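Local coordinates for 3-hydroxyisobutyrate dehydrogenase (Salmonella typhimurium, PDB 3G0O), which probably catalyses the NAD(P)-dependent oxidation of L-threonate to 2-oxo-tetronate, with NAD(+) as the preferred cosubstrate, at residues 102-113 and 172-183; 184-195 and 263-273. One frame throughout, in Å; residues are numbered along the deposited sequence.

Contact 1 of 2, residues 102-113 and 172-183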
loop_
_atom_site.group_PDB
_atom_site.type_symbol
_atom_site.label_atom_id
_atom_site.label_comp_id
_atom_site.label_asym_id
_atom_site.label_seq_id
_atom_site.Cartn_x
_atom_site.Cartn_y
_atom_site.Cartn_z
ATOM N N SER A 102 -9.682 7.735 18.979
ATOM C CA SER A 102 -9.951 8.759 17.976
ATOM C C SER A 102 -8.626 9.034 17.263
ATOM O O SER A 102 -7.801 8.141 17.112
ATOM C CB SER A 102 -10.456 10.026 18.678
ATOM O OG SER A 102 -10.698 11.084 17.770
ATOM N N THR A 103 -8.434 10.262 16.806
ATOM C CA THR A 103 -7.177 10.631 16.164
ATOM C C THR A 103 -6.865 12.014 16.709
ATOM O O THR A 103 -7.279 13.030 16.147
ATOM C CB THR A 103 -7.295 10.665 14.627
ATOM O OG1 THR A 103 -7.694 9.374 14.152
ATOM C CG2 THR A 103 -5.960 11.019 14.000
ATOM N N ILE A 104 -6.139 12.033 17.821
ATOM C CA ILE A 104 -5.804 13.272 18.503
ATOM C C ILE A 104 -4.300 13.450 18.713
ATOM O O ILE A 104 -3.518 12.525 18.519
ATOM C CB ILE A 104 -6.532 13.314 19.871
ATOM C CG1 ILE A 104 -5.971 12.241 20.812
ATOM C CG2 ILE A 104 -8.020 13.087 19.664
ATOM C CD1 ILE A 104 -6.685 12.154 22.162
ATOM N N SER A 105 -3.900 14.647 19.128
ATOM C CA SER A 105 -2.494 14.930 19.360
ATOM C C SER A 105 -2.046 14.254 20.645
ATOM O O SER A 105 -2.872 13.889 21.488
ATOM C CB SER A 105 -2.267 16.434 19.487
ATOM O OG SER A 105 -2.800 16.913 20.708
ATOM N N SER A 106 -0.739 14.075 20.786
ATOM C CA SER A 106 -0.184 13.469 21.985
ATOM C C SER A 106 -0.490 14.367 23.179
ATOM O O SER A 106 -0.811 13.885 24.271
ATOM C CB SER A 106 1.324 13.303 21.849
ATOM O OG SER A 106 1.861 12.661 22.989
ATOM N N ALA A 107 -0.396 15.677 22.966
ATOM C CA ALA A 107 -0.671 16.637 24.030
ATOM C C ALA A 107 -2.106 16.477 24.532
ATOM O O ALA A 107 -2.342 16.450 25.736
ATOM C CB ALA A 107 -0.444 18.061 23.523
ATOM N N ASP A 108 -3.060 16.373 23.608
ATOM C CA ASP A 108 -4.457 16.216 23.997
ATOM C C ASP A 108 -4.703 14.913 24.753
ATOM O O ASP A 108 -5.473 14.882 25.717
ATOM C CB ASP A 108 -5.372 16.286 22.776
ATOM C CG ASP A 108 -5.669 17.717 22.351
ATOM O OD1 ASP A 108 -5.757 18.600 23.230
ATOM O OD2 ASP A 108 -5.834 17.962 21.141
ATOM N N ALA A 109 -4.053 13.836 24.321
ATOM C CA ALA A 109 -4.204 12.554 24.999
ATOM C C ALA A 109 -3.706 12.667 26.444
ATOM O O ALA A 109 -4.319 12.129 27.372
ATOM C CB ALA A 109 -3.426 11.473 24.262
ATOM N N GLN A 110 -2.589 13.365 26.632
ATOM C CA GLN A 110 -2.023 13.541 27.965
ATOM C C GLN A 110 -2.892 14.453 28.835
ATOM O O GLN A 110 -3.096 14.180 30.018
ATOM C CB GLN A 110 -0.605 14.102 27.860
ATOM C CG GLN A 110 0.382 13.138 27.218
ATOM C CD GLN A 110 1.726 13.778 26.934
ATOM O OE1 GLN A 110 2.377 14.302 27.832
ATOM N NE2 GLN A 110 2.148 13.737 25.675
ATOM N N GLU A 111 -3.403 15.530 28.246
ATOM C CA GLU A 111 -4.259 16.465 28.968
ATOM C C GLU A 111 -5.549 15.776 29.422
ATOM O O GLU A 111 -6.001 15.947 30.558
ATOM C CB GLU A 111 -4.599 17.655 28.074
ATOM C CG GLU A 111 -3.432 18.605 27.832
ATOM C CD GLU A 111 -3.658 19.528 26.642
ATOM O OE1 GLU A 111 -4.782 20.053 26.494
ATOM O OE2 GLU A 111 -2.704 19.734 25.860
ATOM N N ILE A 112 -6.134 14.993 28.523
ATOM C CA ILE A 112 -7.364 14.270 28.812
ATOM C C ILE A 112 -7.131 13.207 29.878
ATOM O O ILE A 112 -7.971 13.005 30.757
ATOM C CB ILE A 112 -7.912 13.594 27.532
ATOM C CG1 ILE A 112 -8.334 14.670 26.528
ATOM C CG2 ILE A 112 -9.071 12.668 27.875
ATOM C CD1 ILE A 112 -8.707 14.136 25.163
ATOM N N ALA A 113 -5.993 12.523 29.799
ATOM C CA ALA A 113 -5.673 11.480 30.767
ATOM C C ALA A 113 -5.513 12.069 32.167
ATOM O O ALA A 113 -5.978 11.491 33.150
ATOM C CB ALA A 113 -4.401 10.758 30.354
ATOM N N PRO A 172 0.024 7.675 28.515
ATOM C CA PRO A 172 -0.793 8.224 27.432
ATOM C C PRO A 172 0.026 9.176 26.567
ATOM O O PRO A 172 0.868 9.916 27.076
ATOM C CB PRO A 172 -1.904 8.949 28.177
ATOM C CG PRO A 172 -2.085 8.095 29.392
ATOM C CD PRO A 172 -0.659 7.829 29.812
ATOM N N GLY A 173 -0.222 9.149 25.265
ATOM C CA GLY A 173 0.498 10.031 24.368
ATOM C C GLY A 173 1.191 9.314 23.228
ATOM O O GLY A 173 1.043 9.692 22.066
ATOM N N ALA A 174 1.950 8.274 23.561
ATOM C CA ALA A 174 2.681 7.511 22.558
ATOM C C ALA A 174 1.752 6.839 21.556
ATOM O O ALA A 174 2.059 6.767 20.366
ATOM C CB ALA A 174 3.564 6.473 23.232
ATOM N N GLY A 175 0.620 6.341 22.042
ATOM C CA GLY A 175 -0.329 5.701 21.158
ATOM C C GLY A 175 -0.794 6.667 20.082
ATOM O O GLY A 175 -0.835 6.312 18.905
ATOM N N SER A 176 -1.140 7.890 20.475
ATOM C CA SER A 176 -1.598 8.882 19.505
ATOM C C SER A 176 -0.491 9.281 18.533
ATOM O O SER A 176 -0.765 9.599 17.376
ATOM C CB SER A 176 -2.145 10.124 20.211
ATOM O OG SER A 176 -3.406 9.863 20.813
ATOM N N THR A 177 0.756 9.261 18.997
ATOM C CA THR A 177 1.879 9.601 18.125
ATOM C C THR A 177 1.992 8.550 17.023
ATOM O O THR A 177 2.257 8.873 15.861
ATOM C CB THR A 177 3.208 9.661 18.909
ATOM O OG1 THR A 177 3.174 10.772 19.813
ATOM C CG2 THR A 177 4.392 9.829 17.952
ATOM N N VAL A 178 1.784 7.292 17.389
ATOM C CA VAL A 178 1.855 6.211 16.413
ATOM C C VAL A 178 0.722 6.339 15.403
ATOM O O VAL A 178 0.927 6.119 14.208
ATOM C CB VAL A 178 1.789 4.836 17.103
ATOM C CG1 VAL A 178 1.638 3.726 16.066
ATOM C CG2 VAL A 178 3.054 4.618 17.920
ATOM N N LYS A 179 -0.470 6.696 15.885
ATOM C CA LYS A 179 -1.635 6.872 15.019
ATOM C C LYS A 179 -1.383 7.998 14.017
ATOM O O LYS A 179 -1.760 7.899 12.850
ATOM C CB LYS A 179 -2.883 7.199 15.852
ATOM C CG LYS A 179 -4.161 7.417 15.032
ATOM C CD LYS A 179 -4.470 6.211 14.152
ATOM C CE LYS A 179 -5.719 6.418 13.298
ATOM N NZ LYS A 179 -6.964 6.542 14.109
ATOM N N ILE A 180 -0.753 9.073 14.479
ATOM C CA ILE A 180 -0.451 10.205 13.604
ATOM C C ILE A 180 0.449 9.750 12.461
ATOM O O ILE A 180 0.190 10.057 11.297
ATOM C CB ILE A 180 0.253 11.344 14.379
ATOM C CG1 ILE A 180 -0.744 12.005 15.332
ATOM C CG2 ILE A 180 0.839 12.370 13.404
ATOM C CD1 ILE A 180 -0.118 12.967 16.310
ATOM N N ILE A 181 1.505 9.016 12.791
ATOM C CA ILE A 181 2.414 8.532 11.763
ATOM C C ILE A 181 1.644 7.614 10.813
ATOM O O ILE A 181 1.809 7.684 9.595
ATOM C CB ILE A 181 3.603 7.788 12.394
ATOM C CG1 ILE A 181 4.366 8.749 13.310
ATOM C CG2 ILE A 181 4.517 7.243 11.306
ATOM C CD1 ILE A 181 5.499 8.115 14.071
ATOM N N HIS A 182 0.786 6.763 11.369
ATOM C CA HIS A 182 -0.012 5.866 10.544
ATOM C C HIS A 182 -0.872 6.641 9.542
ATOM O O HIS A 182 -0.990 6.244 8.382
ATOM C CB HIS A 182 -0.920 4.988 11.415
ATOM C CG HIS A 182 -1.858 4.129 10.625
ATOM N ND1 HIS A 182 -3.105 4.558 10.225
ATOM C CD2 HIS A 182 -1.699 2.894 10.090
ATOM C CE1 HIS A 182 -3.671 3.630 9.476
ATOM N NE2 HIS A 182 -2.838 2.609 9.377
ATOM N N GLN A 183 -1.468 7.744 9.987
ATOM C CA GLN A 183 -2.325 8.541 9.113
ATOM C C GLN A 183 -1.558 9.226 7.987
ATOM O O GLN A 183 -2.146 9.583 6.965
ATOM C CB GLN A 183 -3.113 9.575 9.918
ATOM C CG GLN A 183 -4.185 8.973 10.815
ATOM C CD GLN A 183 -5.103 8.010 10.077
ATOM O OE1 GLN A 183 -4.800 6.825 9.947
ATOM N NE2 GLN A 183 -6.230 8.519 9.584
HETATM O O HOH W 1 -8.737 5.722 16.374
HETATM O O HOH W 2 -5.073 9.439 18.759
HETATM O O HOH W 3 -3.330 10.285 16.732
#
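Lys179 leaves its helix with CG anti to the backbone N (chi1 179°) and bends at chi2 and chi4, while Thr103 places OG1 beside its own backbone N (chi1 -59°), and the two side chains meet at about a right angle. Lys179 NZ thereby donates a 2.9 Å hydrogen bond to Thr103 OG1. Water 1 adds a second route: it donates to Ser102 O at 2.7 Å and accepts a weak bond from Lys179 NZ; the lysine nitrogen also donates a weak bond to Val128 O. On its other branch, Thr103 CG2 rests against the CG methylenes of Lys179 and Gln183.

Further along, Ser176 faces the backbone that leads into helix 106-117, its CB only 3.2 Å from Ile104 O. Its OG is held by Asp125 and by water 2, which donates to Ser176 OG at 2.7 Å and accepts from Ile104 N, tying the two segments together indirectly. Asp125 also binds Gly173 N, so one carboxylate positions both the start of helix 174-202 and Ser176, about one turn further on.

There the chain passes close to the first turn of helix 106-117. Ser106 OG lies over Gly173, 3.3 Å from Gly173 CA, and receives Gln110 NE2 nearly in the amide plane at 2.9 Å. Gln110 CG packs on Pro172 O at 3.3 Å. The proline ring in turn sets CG and CB against the Ala113 methyl, with Pro172 CG 3.7 Å from Ala113 CB.

The helix segments run nearly antiparallel, at 153°. This joint is characteristic of the beta-hydroxyacid dehydrogenases related to 3-hydroxyisobutyrate dehydrogenase: the Rossmann-type nucleotide-binding domain meets the long interdomain helix carrying the lysine, here Lys179, that is the predicted active-site residue.

Contact 2 of 2, residues 184-195 and 263-273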
loop_
_atom_site.group_PDB
_atom_site.type_symbol
_atom_site.label_atom_id
_atom_site.label_comp_id
_atom_site.label_asym_id
_atom_site.label_seq_id
_atom_site.Cartn_x
_atom_site.Cartn_y
_atom_site.Cartn_z
ATOM N N LEU A 184 -0.256 9.414 8.176
ATOM C CA LEU A 184 0.572 10.015 7.139
ATOM C C LEU A 184 0.525 9.032 5.965
ATOM O O LEU A 184 0.287 9.419 4.819
ATOM C CB LEU A 184 2.019 10.187 7.631
ATOM C CG LEU A 184 3.055 10.813 6.677
ATOM C CD1 LEU A 184 4.299 11.203 7.468
ATOM C CD2 LEU A 184 3.425 9.848 5.556
ATOM N N LEU A 185 0.734 7.754 6.264
ATOM C CA LEU A 185 0.709 6.723 5.230
ATOM C C LEU A 185 -0.685 6.566 4.618
ATOM O O LEU A 185 -0.831 6.512 3.400
ATOM C CB LEU A 185 1.186 5.387 5.808
ATOM C CG LEU A 185 2.694 5.296 6.084
ATOM C CD1 LEU A 185 3.010 4.037 6.873
ATOM C CD2 LEU A 185 3.448 5.307 4.760
ATOM N N ALA A 186 -1.710 6.492 5.461
ATOM C CA ALA A 186 -3.075 6.340 4.967
ATOM C C ALA A 186 -3.417 7.492 4.021
ATOM O O ALA A 186 -3.930 7.273 2.926
ATOM C CB ALA A 186 -4.063 6.310 6.140
ATOM N N GLY A 187 -3.115 8.716 4.450
ATOM C CA GLY A 187 -3.413 9.884 3.640
ATOM C C GLY A 187 -2.648 9.949 2.333
ATOM O O GLY A 187 -3.230 10.225 1.279
ATOM N N VAL A 188 -1.341 9.714 2.399
ATOM C CA VAL A 188 -0.520 9.748 1.198
ATOM C C VAL A 188 -0.943 8.642 0.238
ATOM O O VAL A 188 -0.982 8.847 -0.972
ATOM C CB VAL A 188 0.977 9.584 1.539
ATOM C CG1 VAL A 188 1.787 9.354 0.266
ATOM C CG2 VAL A 188 1.480 10.830 2.264
ATOM N N HIS A 189 -1.272 7.472 0.775
ATOM C CA HIS A 189 -1.680 6.369 -0.089
ATOM C C HIS A 189 -2.987 6.662 -0.827
ATOM O O HIS A 189 -3.111 6.345 -2.010
ATOM C CB HIS A 189 -1.777 5.070 0.714
ATOM C CG HIS A 189 -0.445 4.539 1.152
ATOM N ND1 HIS A 189 -0.310 3.562 2.114
ATOM C CD2 HIS A 189 0.814 4.876 0.781
ATOM C CE1 HIS A 189 0.973 3.324 2.322
ATOM N NE2 HIS A 189 1.676 4.109 1.526
ATOM N N ILE A 190 -3.959 7.272 -0.159
ATOM C CA ILE A 190 -5.201 7.588 -0.857
ATOM C C ILE A 190 -4.900 8.579 -1.984
ATOM O O ILE A 190 -5.350 8.400 -3.116
ATOM C CB ILE A 190 -6.262 8.209 0.077
ATOM C CG1 ILE A 190 -6.727 7.166 1.101
ATOM C CG2 ILE A 190 -7.455 8.690 -0.753
ATOM C CD1 ILE A 190 -7.640 7.720 2.183
ATOM N N ALA A 191 -4.126 9.615 -1.677
ATOM C CA ALA A 191 -3.792 10.620 -2.680
ATOM C C ALA A 191 -2.974 10.041 -3.835
ATOM O O ALA A 191 -3.201 10.390 -4.994
ATOM C CB ALA A 191 -3.039 11.796 -2.026
ATOM N N ALA A 192 -2.025 9.160 -3.525
ATOM C CA ALA A 192 -1.202 8.550 -4.561
ATOM C C ALA A 192 -2.070 7.665 -5.451
ATOM O O ALA A 192 -1.906 7.650 -6.667
ATOM C CB ALA A 192 -0.071 7.730 -3.930
ATOM N N ALA A 193 -3.003 6.936 -4.844
ATOM C CA ALA A 193 -3.894 6.074 -5.616
ATOM C C ALA A 193 -4.682 6.944 -6.594
ATOM O O ALA A 193 -4.785 6.628 -7.783
ATOM C CB ALA A 193 -4.851 5.326 -4.683
ATOM N N ALA A 194 -5.223 8.050 -6.086
ATOM C CA ALA A 194 -6.003 8.963 -6.909
ATOM C C ALA A 194 -5.173 9.524 -8.051
ATOM O O ALA A 194 -5.636 9.604 -9.188
ATOM C CB ALA A 194 -6.550 10.101 -6.060
ATOM N N GLU A 195 -3.942 9.920 -7.747
ATOM C CA GLU A 195 -3.062 10.474 -8.764
ATOM C C GLU A 195 -2.829 9.455 -9.874
ATOM O O GLU A 195 -2.924 9.784 -11.058
ATOM C CB GLU A 195 -1.728 10.890 -8.135
ATOM C CG GLU A 195 -0.741 11.525 -9.106
ATOM C CD GLU A 195 0.431 12.157 -8.385
ATOM O OE1 GLU A 195 0.193 13.022 -7.513
ATOM O OE2 GLU A 195 1.584 11.791 -8.687
ATOM N N LEU A 263 8.456 16.982 5.438
ATOM C CA LEU A 263 7.543 15.986 4.888
ATOM C C LEU A 263 7.221 16.315 3.433
ATOM O O LEU A 263 6.195 16.925 3.136
ATOM C CB LEU A 263 6.243 15.939 5.698
ATOM C CG LEU A 263 6.326 15.563 7.179
ATOM C CD1 LEU A 263 4.933 15.575 7.774
ATOM C CD2 LEU A 263 6.969 14.194 7.344
ATOM N N PRO A 264 8.099 15.910 2.507
ATOM C CA PRO A 264 7.861 16.188 1.085
ATOM C C PRO A 264 6.518 15.635 0.590
ATOM O O PRO A 264 5.721 16.354 -0.013
ATOM C CB PRO A 264 9.051 15.518 0.403
ATOM C CG PRO A 264 10.137 15.631 1.438
ATOM C CD PRO A 264 9.415 15.278 2.714
ATOM N N LEU A 265 6.265 14.356 0.859
ATOM C CA LEU A 265 5.032 13.720 0.411
ATOM C C LEU A 265 3.783 14.039 1.240
ATOM O O LEU A 265 2.704 14.242 0.684
ATOM C CB LEU A 265 5.229 12.204 0.338
ATOM C CG LEU A 265 6.277 11.729 -0.675
ATOM C CD1 LEU A 265 6.560 10.247 -0.455
ATOM C CD2 LEU A 265 5.788 11.979 -2.102
ATOM N N ALA A 266 3.921 14.090 2.561
ATOM C CA ALA A 266 2.772 14.381 3.422
ATOM C C ALA A 266 2.274 15.808 3.257
ATOM O O ALA A 266 1.071 16.069 3.389
ATOM C CB ALA A 266 3.119 14.126 4.878
ATOM N N SER A 267 3.190 16.732 2.971
ATOM C CA SER A 267 2.794 18.127 2.790
ATOM C C SER A 267 2.054 18.242 1.461
ATOM O O SER A 267 1.108 19.020 1.328
ATOM C CB SER A 267 4.018 19.064 2.810
ATOM O OG SER A 267 4.869 18.861 1.695
ATOM N N THR A 268 2.473 17.445 0.483
ATOM C CA THR A 268 1.828 17.458 -0.827
ATOM C C THR A 268 0.415 16.891 -0.703
ATOM O O THR A 268 -0.536 17.467 -1.221
ATOM C CB THR A 268 2.627 16.620 -1.856
ATOM O OG1 THR A 268 3.927 17.198 -2.025
ATOM C CG2 THR A 268 1.905 16.587 -3.214
ATOM N N ALA A 269 0.279 15.767 -0.006
ATOM C CA ALA A 269 -1.033 15.150 0.170
ATOM C C ALA A 269 -1.979 16.099 0.909
ATOM O O ALA A 269 -3.156 16.202 0.566
ATOM C CB ALA A 269 -0.895 13.836 0.937
ATOM N N LEU A 270 -1.464 16.789 1.925
ATOM C CA LEU A 270 -2.298 17.728 2.668
ATOM C C LEU A 270 -2.803 18.807 1.715
ATOM O O LEU A 270 -3.978 19.175 1.747
ATOM C CB LEU A 270 -1.520 18.374 3.828
ATOM C CG LEU A 270 -2.228 19.553 4.510
ATOM C CD1 LEU A 270 -3.584 19.112 5.042
ATOM C CD2 LEU A 270 -1.356 20.097 5.647
ATOM N N ASN A 271 -1.919 19.309 0.857
ATOM C CA ASN A 271 -2.327 20.337 -0.096
ATOM C C ASN A 271 -3.390 19.809 -1.050
ATOM O O ASN A 271 -4.316 20.533 -1.416
ATOM C CB ASN A 271 -1.133 20.842 -0.907
ATOM C CG ASN A 271 -0.246 21.767 -0.113
ATOM O OD1 ASN A 271 -0.715 22.500 0.756
ATOM N ND2 ASN A 271 1.040 21.758 -0.419
HETATM N N MSE A 272 -3.258 18.550 -1.453
HETATM C CA MSE A 272 -4.241 17.963 -2.364
HETATM C C MSE A 272 -5.618 17.836 -1.714
HETATM O O MSE A 272 -6.625 18.232 -2.299
HETATM C CB MSE A 272 -3.760 16.596 -2.857
HETATM C CG MSE A 272 -2.559 16.694 -3.782
HETATM SE SE MSE A 272 -1.680 14.991 -4.071
HETATM C CE MSE A 272 -3.005 14.153 -5.219
ATOM N N PHE A 273 -5.667 17.292 -0.504
ATOM C CA PHE A 273 -6.945 17.155 0.182
ATOM C C PHE A 273 -7.521 18.532 0.495
ATOM O O PHE A 273 -8.729 18.732 0.436
ATOM C CB PHE A 273 -6.787 16.337 1.465
ATOM C CG PHE A 273 -6.703 14.853 1.231
ATOM C CD1 PHE A 273 -7.834 14.127 0.862
ATOM C CD2 PHE A 273 -5.497 14.177 1.385
ATOM C CE1 PHE A 273 -7.763 12.744 0.653
ATOM C CE2 PHE A 273 -5.416 12.796 1.179
ATOM C CZ PHE A 273 -6.553 12.080 0.813
#
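Gly187 O takes two neighbours: the backbone N of Ala191, one helical turn on, hydrogen-bonded at 3.1 Å, and the rim of the Phe273 ring, whose CE2 comes within 3.4 Å. The carbonyl oxygen sits at the ring edge, in its plane, so the C-H at CE2 of Phe273 points roughly at the oxygen, while CZ only lies alongside. This is helix-on-helix packing within the all-helical C-terminal domain of the 6-phosphogluconate dehydrogenase type, the segments crossing at 64° with their axes 9.0 Å apart.

Small residues let the backbones come close at the crossing. The methyls of Ala191 and Ala269 face each other, and Val188 CG2 lies over the turn formed by Leu265, Ala266 and Ala269, 4.0 Å from Ala266 CA. Phe273 is also met at its edge by Ile190, whose side chain stands roughly perpendicular to it; Ile190 CG2 is 3.8 Å from Phe273 CZ. Phe245 and Leu249 of helix 242-258 also pack on Phe273.

Leu184 carries the apolar surface toward the N-terminal side of helix 264-281. With CG anti to the backbone N (chi1 -180°), it brings CG to 3.8 Å from Ala266 CB and its CD1 to Leu263 CD2.

The opposite end of the contact belongs partly to the dimer. Each oxygen of the buried Glu195 carboxylate has a backbone N-H of the second subunit as partner, OE1 from Leu265 and OE2 from Ala266, and the same pair of bonds is returned from that subunit's Glu195. Selenomethionine Met272 crosses the Glu195 side chain at about a right angle, and its bend at chi3 turns CE toward Ala191: CE of Met272 ends 3.8 Å from Ala191 O and 4.0 Å from Ala191 CB.

Contacts 1 and 2 lie in series on helix 174-202, which spans from the nucleotide-binding domain into the helical domain; their centres are 20 Å apart, and 172-183 runs straight into 184-195. Contact 1 seats the first turns of that helix against helix 106-117 and holds Lys179, the predicted active-site residue. Contact 2 packs the continuation against helix 264-281, the side chain of Leu184 being about 10 Å from that of Lys179. Bound tartaric acid lies near both: about 5 Å from the Gln183 side chain and about 6 Å from that of Ile190. Both contacts also touch the second subunit, contact 2 more extensively.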